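Local coordinates for protein taurocyamine kinase (Schistosoma mansoni, PDB 4WOD) that reversibly transfers a phosphate group between ATP and the guanidino compound taurocyamine, with magnesium as cofactor, at residues R277-K283 and G317-N323; S322-R326 and T336-S340. The protein carries 4 engineered substitutions. All blocks are in the same frame, centred on the assembly; numbering follows the deposited sequence.

Interaction 1. Residues R277-K283 and G317-N323; sequences RASVHAK and GIYDLSN
The carboxylate of D320 sits at the edge of the R277 guanidinium across two antiparallel strands, close to its plane, the two flat groups tilted only 19° apart. NH1 of R277 donates to OD2 of D320 at 2.9 Å, reaching it from above the carboxylate plane; NH2 of R277 is modelled 2.4 Å from OD1 of D320, a doubtful value within the same salt bridge. D320 holds its CG anti to the backbone N (chi1 -174°), which swings the carboxylate over the neighbouring strand. S279 adds a weak bond from OG to OD2 of D320 at 3.3 Å, and its CB lies over one face of the R277 guanidinium, toward the rim. The H281 ring stands nearly perpendicular to the carboxylate (89°), CE1 merely approaching OD2 of D320 at 3.2 Å, while NE2 of H281 bonds to E310. At the far end K283 and I318 run side by side, CG to CG1 3.7 Å. Between the strands, paired backbone bonds join V280 to L321 and A282 to Y319. Beyond them, OD1 of N323 takes the N-H of A278 at 2.7 Å. R277 to H281 probably help form the ATP site. Strand 117-126 flanks 277-283, strand 302-306 flanks 318-323, and helix 331-355 packs on A278, V280 and A282.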
loop_
_atom_site.group_PDB
_atom_site.type_symbol
_atom_site.label_atom_id
_atom_site.label_comp_id
_atom_site.label_asym_id
_atom_site.label_seq_id
_atom_site.Cartn_x
_atom_site.Cartn_y
_atom_site.Cartn_z
ATOM N N ARG A 277 -18.930 13.605 -1.027
ATOM C CA ARG A 277 -18.424 12.298 -1.447
ATOM C C ARG A 277 -19.213 11.835 -2.653
ATOM O O ARG A 277 -20.383 11.444 -2.530
ATOM C CB ARG A 277 -18.516 11.257 -0.336
ATOM C CG ARG A 277 -17.802 9.951 -0.699
ATOM C CD ARG A 277 -17.968 8.854 0.369
ATOM N NE ARG A 277 -19.039 7.927 0.001
ATOM C CZ ARG A 277 -18.846 6.714 -0.518
ATOM N NH1 ARG A 277 -19.883 5.944 -0.830
ATOM N NH2 ARG A 277 -17.617 6.259 -0.710
ATOM N N ALA A 278 -18.579 11.941 -3.816
ATOM C CA ALA A 278 -19.140 11.447 -5.060
ATOM C C ALA A 278 -18.573 10.072 -5.272
ATOM O O ALA A 278 -17.370 9.894 -5.153
ATOM C CB ALA A 278 -18.774 12.349 -6.215
ATOM N N SER A 279 -19.403 9.114 -5.637
ATOM C CA SER A 279 -18.884 7.763 -5.795
ATOM C C SER A 279 -19.680 6.895 -6.767
ATOM O O SER A 279 -20.827 7.198 -7.089
ATOM C CB SER A 279 -18.846 7.087 -4.432
ATOM O OG SER A 279 -20.151 6.713 -4.071
ATOM N N VAL A 280 -19.055 5.808 -7.217
ATOM C CA VAL A 280 -19.743 4.733 -7.926
ATOM C C VAL A 280 -19.479 3.402 -7.240
ATOM O O VAL A 280 -18.432 3.226 -6.601
ATOM C CB VAL A 280 -19.291 4.605 -9.400
ATOM C CG1 VAL A 280 -19.722 5.807 -10.175
ATOM C CG2 VAL A 280 -17.737 4.384 -9.501
ATOM N N HIS A 281 -20.436 2.483 -7.363
ATOM C CA HIS A 281 -20.176 1.064 -7.120
ATOM C C HIS A 281 -19.789 0.440 -8.454
ATOM O O HIS A 281 -20.603 0.394 -9.379
ATOM C CB HIS A 281 -21.393 0.352 -6.538
ATOM C CG HIS A 281 -21.505 0.463 -5.054
ATOM N ND1 HIS A 281 -21.375 1.661 -4.387
ATOM C CD2 HIS A 281 -21.729 -0.476 -4.105
ATOM C CE1 HIS A 281 -21.517 1.458 -3.089
ATOM N NE2 HIS A 281 -21.733 0.169 -2.891
ATOM N N ALA A 282 -18.551 -0.024 -8.569
ATOM C CA ALA A 282 -18.084 -0.510 -9.860
ATOM C C ALA A 282 -17.506 -1.910 -9.756
ATOM O O ALA A 282 -16.902 -2.249 -8.743
ATOM C CB ALA A 282 -17.043 0.436 -10.434
ATOM N N LYS A 283 -17.668 -2.693 -10.819
ATOM C CA LYS A 283 -17.035 -4.011 -10.947
ATOM C C LYS A 283 -15.633 -3.902 -11.541
ATOM O O LYS A 283 -15.473 -3.797 -12.758
ATOM C CB LYS A 283 -17.878 -4.949 -11.816
ATOM C CG LYS A 283 -19.270 -5.247 -11.293
ATOM C CD LYS A 283 -20.221 -5.506 -12.457
ATOM C CE LYS A 283 -21.554 -4.771 -12.307
ATOM N NZ LYS A 283 -22.242 -4.553 -13.627
ATOM N N GLY A 317 -14.996 -8.103 -6.333
ATOM C CA GLY A 317 -14.508 -7.228 -7.378
ATOM C C GLY A 317 -15.396 -6.013 -7.563
ATOM O O GLY A 317 -15.162 -5.207 -8.463
ATOM N N ILE A 318 -16.411 -5.874 -6.715
ATOM C CA ILE A 318 -17.230 -4.665 -6.716
ATOM C C ILE A 318 -16.765 -3.702 -5.628
ATOM O O ILE A 318 -16.763 -4.048 -4.451
ATOM C CB ILE A 318 -18.715 -4.971 -6.513
ATOM C CG1 ILE A 318 -19.238 -5.823 -7.669
ATOM C CG2 ILE A 318 -19.503 -3.679 -6.430
ATOM C CD1 ILE A 318 -20.729 -5.998 -7.665
ATOM N N TYR A 319 -16.371 -2.498 -6.031
ATOM C CA TYR A 319 -15.840 -1.519 -5.089
ATOM C C TYR A 319 -16.557 -0.198 -5.165
ATOM O O TYR A 319 -17.080 0.175 -6.214
ATOM C CB TYR A 319 -14.351 -1.280 -5.332
ATOM C CG TYR A 319 -13.511 -2.435 -4.872
ATOM C CD1 TYR A 319 -12.820 -2.375 -3.660
ATOM C CD2 TYR A 319 -13.436 -3.601 -5.625
ATOM C CE1 TYR A 319 -12.062 -3.438 -3.223
ATOM C CE2 TYR A 319 -12.693 -4.670 -5.197
ATOM C CZ TYR A 319 -11.994 -4.585 -4.003
ATOM O OH TYR A 319 -11.242 -5.659 -3.583
ATOM N N ASP A 320 -16.563 0.502 -4.035
ATOM C CA ASP A 320 -16.965 1.899 -3.987
ATOM C C ASP A 320 -15.730 2.750 -4.271
ATOM O O ASP A 320 -14.704 2.627 -3.594
ATOM C CB ASP A 320 -17.575 2.236 -2.623
ATOM C CG ASP A 320 -18.137 3.650 -2.561
ATOM O OD1 ASP A 320 -17.343 4.598 -2.379
ATOM O OD2 ASP A 320 -19.375 3.817 -2.672
ATOM N N LEU A 321 -15.823 3.587 -5.297
ATOM C CA LEU A 321 -14.743 4.479 -5.699
ATOM C C LEU A 321 -15.230 5.906 -5.564
ATOM O O LEU A 321 -16.212 6.254 -6.200
ATOM C CB LEU A 321 -14.323 4.224 -7.152
ATOM C CG LEU A 321 -13.914 2.790 -7.496
ATOM C CD1 LEU A 321 -13.663 2.682 -8.983
ATOM C CD2 LEU A 321 -12.665 2.411 -6.708
ATOM N N SER A 322 -14.555 6.720 -4.759
ATOM C CA SER A 322 -14.960 8.128 -4.570
ATOM C C SER A 322 -13.780 9.118 -4.634
ATOM O O SER A 322 -12.631 8.719 -4.522
ATOM C CB SER A 322 -15.691 8.288 -3.231
ATOM O OG SER A 322 -14.882 7.877 -2.148
ATOM N N ASN A 323 -14.074 10.409 -4.825
ATOM C CA ASN A 323 -13.060 11.438 -4.670
ATOM C C ASN A 323 -12.370 11.301 -3.320
ATOM O O ASN A 323 -13.034 11.130 -2.301
ATOM C CB ASN A 323 -13.669 12.850 -4.803
ATOM C CG ASN A 323 -14.905 13.062 -3.921
ATOM O OD1 ASN A 323 -15.961 12.459 -4.145
ATOM N ND2 ASN A 323 -14.786 13.968 -2.937
#

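Interaction 2. Residues S322-R326 and T336-S340; sequences SNKRR and TEMHS
A strand-to-helix connection in the catalytic domain is clamped here by E337, which reaches from the first turns of helix 331-355 to the chain leaving strand 318-323. With chi1 at 180° and an extended chain, the side chain of E337 carries its carboxylate straight out to the bend. There the two oxygens divide the work. OE1 accepts the backbone N-H of R325 on its syn lone pair, at 3.2 Å from N and with an N-H...O angle of 152°; CB of N323 also lies 3.3 Å from this oxygen. OE2 faces the side chain of R325, 3.3 Å from NE in a salt bridge and in touch with CG and CD. The R325 side chain runs transverse to that of E337, its stem passing the carboxylate, and the guanidinium and carboxylate planes are 32° apart. One carboxylate thus holds both the backbone and the side chain of R325. The CE of K324 lies over one face of the R325 guanidinium, toward its rim, while NZ of K324 bonds to the carbonyl of E298. Deeper in, CB of M338 packs on CB of N323 at 4.0 Å before the thioether turns away toward V280 and L110. The turn is also tied internally. ND2 of N323 donates to O of R325 at 2.8 Å, also bonding to O of L276, while OD1 is taken by the N-H of A278. NH1 of R326 donates to O of N323 at 2.8 Å from above the carbonyl plane. The N323 and R326 side chains thus bond to carbonyls of the bend itself. The arrangement is a beta-strand-to-helix connection of the phosphagen kinase catalytic domain, in which the chain leaves the antiparallel sheet and returns as a long helix packed against it.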
loop_
_atom_site.group_PDB
_atom_site.type_symbol
_atom_site.label_atom_id
_atom_site.label_comp_id
_atom_site.label_asym_id
_atom_site.label_seq_id
_atom_site.Cartn_x
_atom_site.Cartn_y
_atom_site.Cartn_z
ATOM N N SER A 322 -14.555 6.720 -4.759
ATOM C CA SER A 322 -14.960 8.128 -4.570
ATOM C C SER A 322 -13.780 9.118 -4.634
ATOM O O SER A 322 -12.631 8.719 -4.522
ATOM C CB SER A 322 -15.691 8.288 -3.231
ATOM O OG SER A 322 -14.882 7.877 -2.148
ATOM N N ASN A 323 -14.074 10.409 -4.825
ATOM C CA ASN A 323 -13.060 11.438 -4.670
ATOM C C ASN A 323 -12.370 11.301 -3.320
ATOM O O ASN A 323 -13.034 11.130 -2.301
ATOM C CB ASN A 323 -13.669 12.850 -4.803
ATOM C CG ASN A 323 -14.905 13.062 -3.921
ATOM O OD1 ASN A 323 -15.961 12.459 -4.145
ATOM N ND2 ASN A 323 -14.786 13.968 -2.937
ATOM N N LYS A 324 -11.041 11.359 -3.302
ATOM C CA LYS A 324 -10.343 11.264 -2.019
ATOM C C LYS A 324 -10.342 12.600 -1.275
ATOM O O LYS A 324 -10.110 12.638 -0.075
ATOM C CB LYS A 324 -8.905 10.777 -2.213
ATOM C CG LYS A 324 -7.971 11.800 -2.879
ATOM C CD LYS A 324 -6.555 11.246 -3.069
ATOM C CE LYS A 324 -5.617 12.309 -3.666
ATOM N NZ LYS A 324 -4.270 11.745 -4.004
ATOM N N ARG A 325 -10.610 13.698 -1.976
ATOM C CA ARG A 325 -10.474 15.005 -1.343
ATOM C C ARG A 325 -11.798 15.576 -0.881
ATOM O O ARG A 325 -12.821 15.374 -1.520
ATOM C CB ARG A 325 -9.787 16.000 -2.288
ATOM C CG ARG A 325 -8.315 15.749 -2.456
ATOM C CD ARG A 325 -7.670 16.841 -3.310
ATOM N NE ARG A 325 -6.393 16.434 -3.893
ATOM C CZ ARG A 325 -5.264 16.310 -3.200
ATOM N NH1 ARG A 325 -5.263 16.540 -1.887
ATOM N NH2 ARG A 325 -4.140 15.947 -3.812
ATOM N N ARG A 326 -11.769 16.287 0.242
ATOM C CA ARG A 326 -12.950 17.000 0.740
ATOM C C ARG A 326 -12.648 18.475 0.997
ATOM O O ARG A 326 -13.498 19.347 0.803
ATOM C CB ARG A 326 -13.457 16.386 2.055
ATOM C CG ARG A 326 -13.756 14.903 2.030
ATOM C CD ARG A 326 -15.152 14.596 1.508
ATOM N NE ARG A 326 -15.421 13.165 1.608
ATOM C CZ ARG A 326 -14.884 12.240 0.817
ATOM N NH1 ARG A 326 -14.045 12.586 -0.170
ATOM N NH2 ARG A 326 -15.179 10.962 1.021
ATOM N N THR A 336 -15.254 16.675 -10.185
ATOM C CA THR A 336 -14.368 16.521 -11.347
ATOM C C THR A 336 -13.228 15.533 -11.019
ATOM O O THR A 336 -12.938 14.615 -11.789
ATOM C CB THR A 336 -13.783 17.862 -11.798
ATOM O OG1 THR A 336 -14.848 18.743 -12.187
ATOM C CG2 THR A 336 -12.824 17.665 -12.963
ATOM N N GLU A 337 -12.600 15.708 -9.866
ATOM C CA GLU A 337 -11.606 14.733 -9.411
ATOM C C GLU A 337 -12.166 13.308 -9.438
ATOM O O GLU A 337 -11.528 12.382 -9.966
ATOM C CB GLU A 337 -11.122 15.076 -8.000
ATOM C CG GLU A 337 -10.089 14.084 -7.467
ATOM C CD GLU A 337 -9.768 14.294 -5.994
ATOM O OE1 GLU A 337 -10.653 14.051 -5.145
ATOM O OE2 GLU A 337 -8.630 14.705 -5.684
ATOM N N MET A 338 -13.373 13.138 -8.897
ATOM C CA MET A 338 -14.036 11.848 -8.914
ATOM C C MET A 338 -14.203 11.334 -10.338
ATOM O O MET A 338 -13.833 10.203 -10.657
ATOM C CB MET A 338 -15.410 11.938 -8.240
ATOM C CG MET A 338 -16.177 10.626 -8.213
ATOM S SD MET A 338 -17.314 10.447 -9.622
ATOM C CE MET A 338 -18.202 8.966 -9.185
ATOM N N HIS A 339 -14.775 12.166 -11.194
ATOM C CA HIS A 339 -15.133 11.688 -12.520
ATOM C C HIS A 339 -13.906 11.320 -13.337
ATOM O O HIS A 339 -13.885 10.278 -14.004
ATOM C CB HIS A 339 -15.954 12.719 -13.277
ATOM C CG HIS A 339 -16.438 12.212 -14.599
ATOM N ND1 HIS A 339 -15.742 12.416 -15.771
ATOM C CD2 HIS A 339 -17.531 11.488 -14.928
ATOM C CE1 HIS A 339 -16.391 11.844 -16.768
ATOM N NE2 HIS A 339 -17.486 11.282 -16.287
ATOM N N SER A 340 -12.895 12.184 -13.281
ATOM C CA SER A 340 -11.649 11.989 -14.004
ATOM C C SER A 340 -10.942 10.733 -13.539
ATOM O O SER A 340 -10.540 9.906 -14.352
ATOM C CB SER A 340 -10.720 13.188 -13.828
ATOM O OG SER A 340 -11.230 14.302 -14.533
#

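Interactions 1 and 2 share S322 and N323, and their centres lie 11 Å apart. N323 joins them: its amide closes the strand pairing of 277-283 with 317-323, while its CB sits against the helix of 336-340. M338 bridges the two as well, with CG 3.4 Å from O of A278 and CE 3.6 Å from CG1 of V280. NH2 of R326 also comes within 3.3 Å of CG of R277. R277 lies beside R121 and R305, in what is probably the ATP phosphate pocket. Between nearest atoms, the side chain of R277 is about 9 Å from the bound arginine, and the side chain of K324 is about 12 Å from the bound arginine.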